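Local coordinates for protein nucleoporin NUP145N (Chaetomium thermophilum, PDB 5HB6) that probably serves as a component of the nuclear pore complex, the gateway for nucleocytoplasmic transport, and includes an autopeptidase domain linked to autocatalytic cleavage, at residues A[6-11]-A[22-27]; A[32-37]-A[87-92]. The protein carries 1 engineered substitution. All blocks are in the same frame, centred on the assembly; numbering follows the deposited sequence.

Overall arrangement
Both contacts belong to the autopeptidase S59 domain and reach the same six-stranded antiparallel sheet, with their centres about 19 Å apart and their nearest atoms about 4 Å apart, without touching. They follow one another along the chain. Contact 1 (6-11 with 22-27) closes around two short helices at the edge strand 4-7, where the chain is about to enter strand 28-31. That strand then leads to strand 35-39, which contact 2 (32-37 with 87-92) pairs with strand 85-89 in the middle of the sheet. Contact 1 thus packs a loop against one margin, while contact 2 joins strands that are distant in sequence.

Contact 1: residues A[6-11]-A[22-27]; sequences MSPTAD and QRVVGF
This is a small apolar packing contact at the edge of the main sheet, where the end of strand 4-7 and the turn after it meet the loop that leads into strand 28-31. F27 and M6 form its inner part through a Met-aromatic contact. M6 SD lies in the plane of the F27 ring, at its edge, 4.0 Å from F27 CE1, and M6 CB comes equally near that carbon. The thioether suits the place because it is apolar and flexible: a bend at chi3 (79°) turns its methyl end while the sulfur stays beside the ring. F27 CG stands anti to the backbone N (chi1 -172°), which carries the ring back to the strand end.

P8, preceded by a cis peptide bond, brings the CD corner of its rigid ring to both V24 CG1 (4.0 Å) and F27 CD1 (4.1 Å). V24 CG1 also touches P8 CG as the side chains slide oppositely past each other; proline suits the place because its apolar CH2 groups need no polar partner. The backbones meet through a CA-H...O contact from F27 CA to S7 O, 3.3 Å long. G26, at positive phi, makes the turn before F27, a shape less readily adopted by other residues.

Around this packing, S7 bonds through its backbone to T28, which begins the pairing of strands 4-7 and 28-31. T9 N-caps helix 10-14 through OG1 to the amide of D12, and I13 of that helix packs on P8 and F27. The F27 side chain touches V43, V24 touches L45 and bonds V43 through its backbone, and M6 reaches F54.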
loop_
_atom_site.group_PDB
_atom_site.type_symbol
_atom_site.label_atom_id
_atom_site.label_comp_id
_atom_site.label_asym_id
_atom_site.label_seq_id
_atom_site.Cartn_x
_atom_site.Cartn_y
_atom_site.Cartn_z
ATOM N N MET A 6 3.642 -10.307 4.177
ATOM C CA MET A 6 4.050 -9.990 2.810
ATOM C C MET A 6 3.826 -11.198 1.909
ATOM O O MET A 6 3.846 -12.342 2.367
ATOM C CB MET A 6 5.510 -9.505 2.729
ATOM C CG MET A 6 6.574 -10.564 3.004
ATOM S SD MET A 6 8.295 -10.019 2.968
ATOM C CE MET A 6 8.430 -9.261 4.586
ATOM N N SER A 7 3.661 -10.916 0.626
ATOM C CA SER A 7 3.490 -11.947 -0.392
ATOM C C SER A 7 4.232 -11.502 -1.644
ATOM O O SER A 7 4.077 -10.358 -2.063
ATOM C CB SER A 7 2.003 -12.106 -0.715
ATOM O OG SER A 7 1.805 -13.145 -1.649
ATOM N N PRO A 8 5.063 -12.342 -2.243
ATOM C CA PRO A 8 5.601 -13.598 -1.714
ATOM C C PRO A 8 6.192 -13.419 -0.320
ATOM O O PRO A 8 6.557 -12.295 0.060
ATOM C CB PRO A 8 6.717 -13.948 -2.716
ATOM C CG PRO A 8 6.359 -13.240 -3.968
ATOM C CD PRO A 8 5.726 -11.950 -3.494
ATOM N N THR A 9 6.189 -14.491 0.459
ATOM C CA THR A 9 6.672 -14.406 1.823
ATOM C C THR A 9 8.165 -14.126 1.831
ATOM O O THR A 9 8.883 -14.394 0.857
ATOM C CB THR A 9 6.401 -15.701 2.587
ATOM O OG1 THR A 9 7.156 -16.769 1.998
ATOM C CG2 THR A 9 4.923 -16.033 2.600
ATOM N N ALA A 10 8.662 -13.671 2.989
ATOM C CA ALA A 10 10.099 -13.490 3.143
ATOM C C ALA A 10 10.852 -14.781 2.839
ATOM O O ALA A 10 11.893 -14.758 2.162
ATOM C CB ALA A 10 10.406 -12.998 4.552
ATOM N N ASP A 11 10.318 -15.925 3.280
ATOM C CA ASP A 11 10.971 -17.207 2.988
ATOM C C ASP A 11 10.955 -17.533 1.495
ATOM O O ASP A 11 11.950 -18.046 0.958
ATOM C CB ASP A 11 10.316 -18.332 3.795
ATOM C CG ASP A 11 10.748 -18.347 5.266
ATOM O OD1 ASP A 11 11.782 -17.728 5.618
ATOM O OD2 ASP A 11 10.063 -19.010 6.074
ATOM N N GLN A 22 15.899 -9.694 -7.783
ATOM C CA GLN A 22 15.990 -8.342 -8.325
ATOM C C GLN A 22 14.731 -7.911 -9.062
ATOM O O GLN A 22 14.647 -6.748 -9.462
ATOM C CB GLN A 22 17.207 -8.221 -9.252
ATOM C CG GLN A 22 18.509 -8.237 -8.477
ATOM C CD GLN A 22 19.734 -8.068 -9.339
ATOM O OE1 GLN A 22 19.644 -7.832 -10.542
ATOM N NE2 GLN A 22 20.901 -8.189 -8.717
ATOM N N ARG A 23 13.766 -8.803 -9.249
ATOM C CA ARG A 23 12.570 -8.490 -10.028
ATOM C C ARG A 23 11.388 -9.294 -9.487
ATOM O O ARG A 23 10.780 -10.119 -10.175
ATOM C CB ARG A 23 12.819 -8.782 -11.505
ATOM C CG ARG A 23 13.347 -10.172 -11.744
ATOM C CD ARG A 23 13.550 -10.503 -13.221
ATOM N NE ARG A 23 14.525 -11.579 -13.399
ATOM C CZ ARG A 23 14.286 -12.879 -13.211
ATOM N NH1 ARG A 23 13.090 -13.300 -12.831
ATOM N NH2 ARG A 23 15.256 -13.765 -13.409
ATOM N N VAL A 24 11.043 -9.062 -8.224
ATOM C CA VAL A 24 9.935 -9.769 -7.591
ATOM C C VAL A 24 8.631 -9.162 -8.101
ATOM O O VAL A 24 8.397 -7.961 -7.941
ATOM C CB VAL A 24 10.019 -9.667 -6.058
ATOM C CG1 VAL A 24 8.832 -10.370 -5.424
ATOM C CG2 VAL A 24 11.349 -10.236 -5.586
ATOM N N VAL A 25 7.775 -10.007 -8.671
ATOM C CA VAL A 25 6.498 -9.603 -9.252
ATOM C C VAL A 25 5.393 -9.869 -8.245
ATOM O O VAL A 25 5.390 -10.902 -7.559
ATOM C CB VAL A 25 6.247 -10.383 -10.558
ATOM C CG1 VAL A 25 4.863 -10.107 -11.118
ATOM C CG2 VAL A 25 7.314 -10.040 -11.591
ATOM N N GLY A 26 4.446 -8.944 -8.157
ATOM C CA GLY A 26 3.309 -9.123 -7.280
ATOM C C GLY A 26 3.596 -8.887 -5.822
ATOM O O GLY A 26 2.846 -9.376 -4.966
ATOM N N PHE A 27 4.670 -8.164 -5.506
ATOM C CA PHE A 27 5.045 -7.971 -4.112
ATOM C C PHE A 27 3.976 -7.141 -3.411
ATOM O O PHE A 27 3.607 -6.069 -3.883
ATOM C CB PHE A 27 6.422 -7.319 -3.992
ATOM C CG PHE A 27 6.942 -7.278 -2.591
ATOM C CD1 PHE A 27 7.071 -8.441 -1.847
ATOM C CD2 PHE A 27 7.288 -6.075 -1.995
ATOM C CE1 PHE A 27 7.546 -8.395 -0.557
ATOM C CE2 PHE A 27 7.785 -6.045 -0.709
ATOM C CZ PHE A 27 7.884 -7.194 0.009
#

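Contact 2: residues A[32-37]-A[87-92]; sequences ENVGSV and ISLEHS
H91 donates from NE2 to N33 O over 2.8 Å, with the acceptor in the plane of the imidazole although the donor stands above the carbonyl plane. One residue earlier, E90 N gives a bond to V34 O. Between the strands proper, S36 and S88 form a hydrogen-bonded pair, S36 N to S88 O at 3.0 Å and S88 N to S36 O at 2.9 Å, both in the carbonyl planes. Their small hydroxyl side chains lie on the same face and share a water.

At the loop end beyond the paired strands, the E90 side chain runs extended alongside N33 and V34, and its CB sits 3.5 Å above the H91 ring. Two waters link the carboxylate to N33, at the backbone N and at OD1, while N33 ND2 bonds to S1 O. With an alanine here instead of E90, those waters would probably lose their carboxylate partner and V34 O its contact with CG, loosening this corner of the loop.

G35 CA approaches S88 O at 3.1 Å; a CB there would clash with that oxygen, so glycine is required. V37 and I87 pack on the buried face with L60, A65 and F137. The whole is an antiparallel pair of central strands, with a classic beta bulge beside it where V34 and G35 both face R31 of strand 28-31.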
loop_
_atom_site.group_PDB
_atom_site.type_symbol
_atom_site.label_atom_id
_atom_site.label_comp_id
_atom_site.label_asym_id
_atom_site.label_seq_id
_atom_site.Cartn_x
_atom_site.Cartn_y
_atom_site.Cartn_z
ATOM N N GLU A 32 -3.355 -6.853 8.784
ATOM C CA GLU A 32 -4.721 -7.120 9.195
ATOM C C GLU A 32 -5.339 -5.878 9.824
ATOM O O GLU A 32 -4.690 -5.157 10.588
ATOM C CB GLU A 32 -4.732 -8.243 10.235
ATOM C CG GLU A 32 -4.176 -9.552 9.737
ATOM C CD GLU A 32 -4.057 -10.600 10.837
ATOM O OE1 GLU A 32 -4.012 -11.798 10.494
ATOM O OE2 GLU A 32 -3.996 -10.232 12.035
ATOM N N ASN A 33 -6.589 -5.619 9.458
ATOM C CA ASN A 33 -7.365 -4.512 9.991
ATOM C C ASN A 33 -6.890 -3.163 9.480
ATOM O O ASN A 33 -7.349 -2.124 9.965
ATOM C CB ASN A 33 -7.441 -4.543 11.527
ATOM C CG ASN A 33 -7.977 -5.835 12.022
ATOM O OD1 ASN A 33 -9.069 -6.243 11.632
ATOM N ND2 ASN A 33 -7.180 -6.544 12.798
ATOM N N VAL A 34 -6.005 -3.144 8.486
ATOM C CA VAL A 34 -5.540 -1.886 7.910
ATOM C C VAL A 34 -5.717 -1.875 6.397
ATOM O O VAL A 34 -6.379 -1.000 5.851
ATOM C CB VAL A 34 -4.084 -1.554 8.292
ATOM C CG1 VAL A 34 -3.614 -0.271 7.577
ATOM C CG2 VAL A 34 -3.929 -1.468 9.802
ATOM N N GLY A 35 -5.085 -2.815 5.704
ATOM C CA GLY A 35 -5.133 -2.829 4.253
ATOM C C GLY A 35 -3.822 -3.318 3.691
ATOM O O GLY A 35 -3.121 -4.122 4.327
ATOM N N SER A 36 -3.492 -2.851 2.482
ATOM C CA SER A 36 -2.380 -3.424 1.747
ATOM C C SER A 36 -1.798 -2.428 0.768
ATOM O O SER A 36 -2.469 -1.497 0.314
ATOM C CB SER A 36 -2.795 -4.705 1.000
ATOM O OG SER A 36 -3.821 -4.392 0.078
ATOM N N VAL A 37 -0.532 -2.682 0.428
ATOM C CA VAL A 37 0.185 -1.989 -0.640
ATOM C C VAL A 37 0.674 -3.071 -1.607
ATOM O O VAL A 37 1.421 -3.975 -1.217
ATOM C CB VAL A 37 1.374 -1.192 -0.089
ATOM C CG1 VAL A 37 2.101 -0.471 -1.200
ATOM C CG2 VAL A 37 0.931 -0.239 0.993
ATOM N N ILE A 87 -2.840 0.941 -3.376
ATOM C CA ILE A 87 -3.010 0.981 -1.924
ATOM C C ILE A 87 -4.485 0.791 -1.639
ATOM O O ILE A 87 -5.325 1.445 -2.260
ATOM C CB ILE A 87 -2.503 2.320 -1.365
ATOM C CG1 ILE A 87 -1.011 2.456 -1.666
ATOM C CG2 ILE A 87 -2.791 2.434 0.108
ATOM C CD1 ILE A 87 -0.474 3.804 -1.331
ATOM N N SER A 88 -4.804 -0.084 -0.696
ATOM C CA SER A 88 -6.194 -0.346 -0.340
ATOM C C SER A 88 -6.308 -0.178 1.160
ATOM O O SER A 88 -5.617 -0.877 1.901
ATOM C CB SER A 88 -6.594 -1.774 -0.772
ATOM O OG SER A 88 -6.398 -1.946 -2.164
ATOM N N LEU A 89 -7.175 0.724 1.588
ATOM C CA LEU A 89 -7.287 1.090 2.999
ATOM C C LEU A 89 -8.697 0.895 3.523
ATOM O O LEU A 89 -9.657 1.517 3.043
ATOM C CB LEU A 89 -6.877 2.532 3.231
ATOM C CG LEU A 89 -5.407 2.831 2.989
ATOM C CD1 LEU A 89 -5.120 4.310 3.024
ATOM C CD2 LEU A 89 -4.514 2.108 3.972
ATOM N N GLU A 90 -8.813 0.052 4.546
ATOM C CA GLU A 90 -10.035 -0.079 5.324
ATOM C C GLU A 90 -10.356 1.223 6.066
ATOM O O GLU A 90 -9.532 2.139 6.175
ATOM C CB GLU A 90 -9.902 -1.212 6.356
ATOM C CG GLU A 90 -9.708 -2.576 5.702
ATOM C CD GLU A 90 -9.608 -3.720 6.688
ATOM O OE1 GLU A 90 -10.062 -3.562 7.832
ATOM O OE2 GLU A 90 -9.069 -4.766 6.306
ATOM N N HIS A 91 -11.598 1.311 6.536
ATOM C CA HIS A 91 -12.022 2.380 7.443
ATOM C C HIS A 91 -12.108 3.736 6.749
ATOM O O HIS A 91 -11.931 4.775 7.384
ATOM C CB HIS A 91 -11.145 2.474 8.701
ATOM C CG HIS A 91 -10.739 1.146 9.234
ATOM N ND1 HIS A 91 -11.645 0.198 9.643
ATOM C CD2 HIS A 91 -9.521 0.586 9.369
ATOM C CE1 HIS A 91 -11.002 -0.894 10.014
ATOM N NE2 HIS A 91 -9.706 -0.681 9.876
ATOM N N SER A 92 -12.370 3.731 5.448
ATOM C CA SER A 92 -12.394 4.930 4.633
ATOM C C SER A 92 -13.804 5.454 4.394
ATOM O O SER A 92 -14.049 6.145 3.393
ATOM C CB SER A 92 -11.657 4.687 3.320
ATOM O OG SER A 92 -10.295 4.352 3.571
HETATM O O HOH W 1 -8.185 -6.874 7.589
HETATM O O HOH W 2 -10.944 -4.880 10.061
HETATM O O HOH W 3 -7.014 1.488 7.025
HETATM O O HOH W 4 -3.704 -2.911 -2.336
#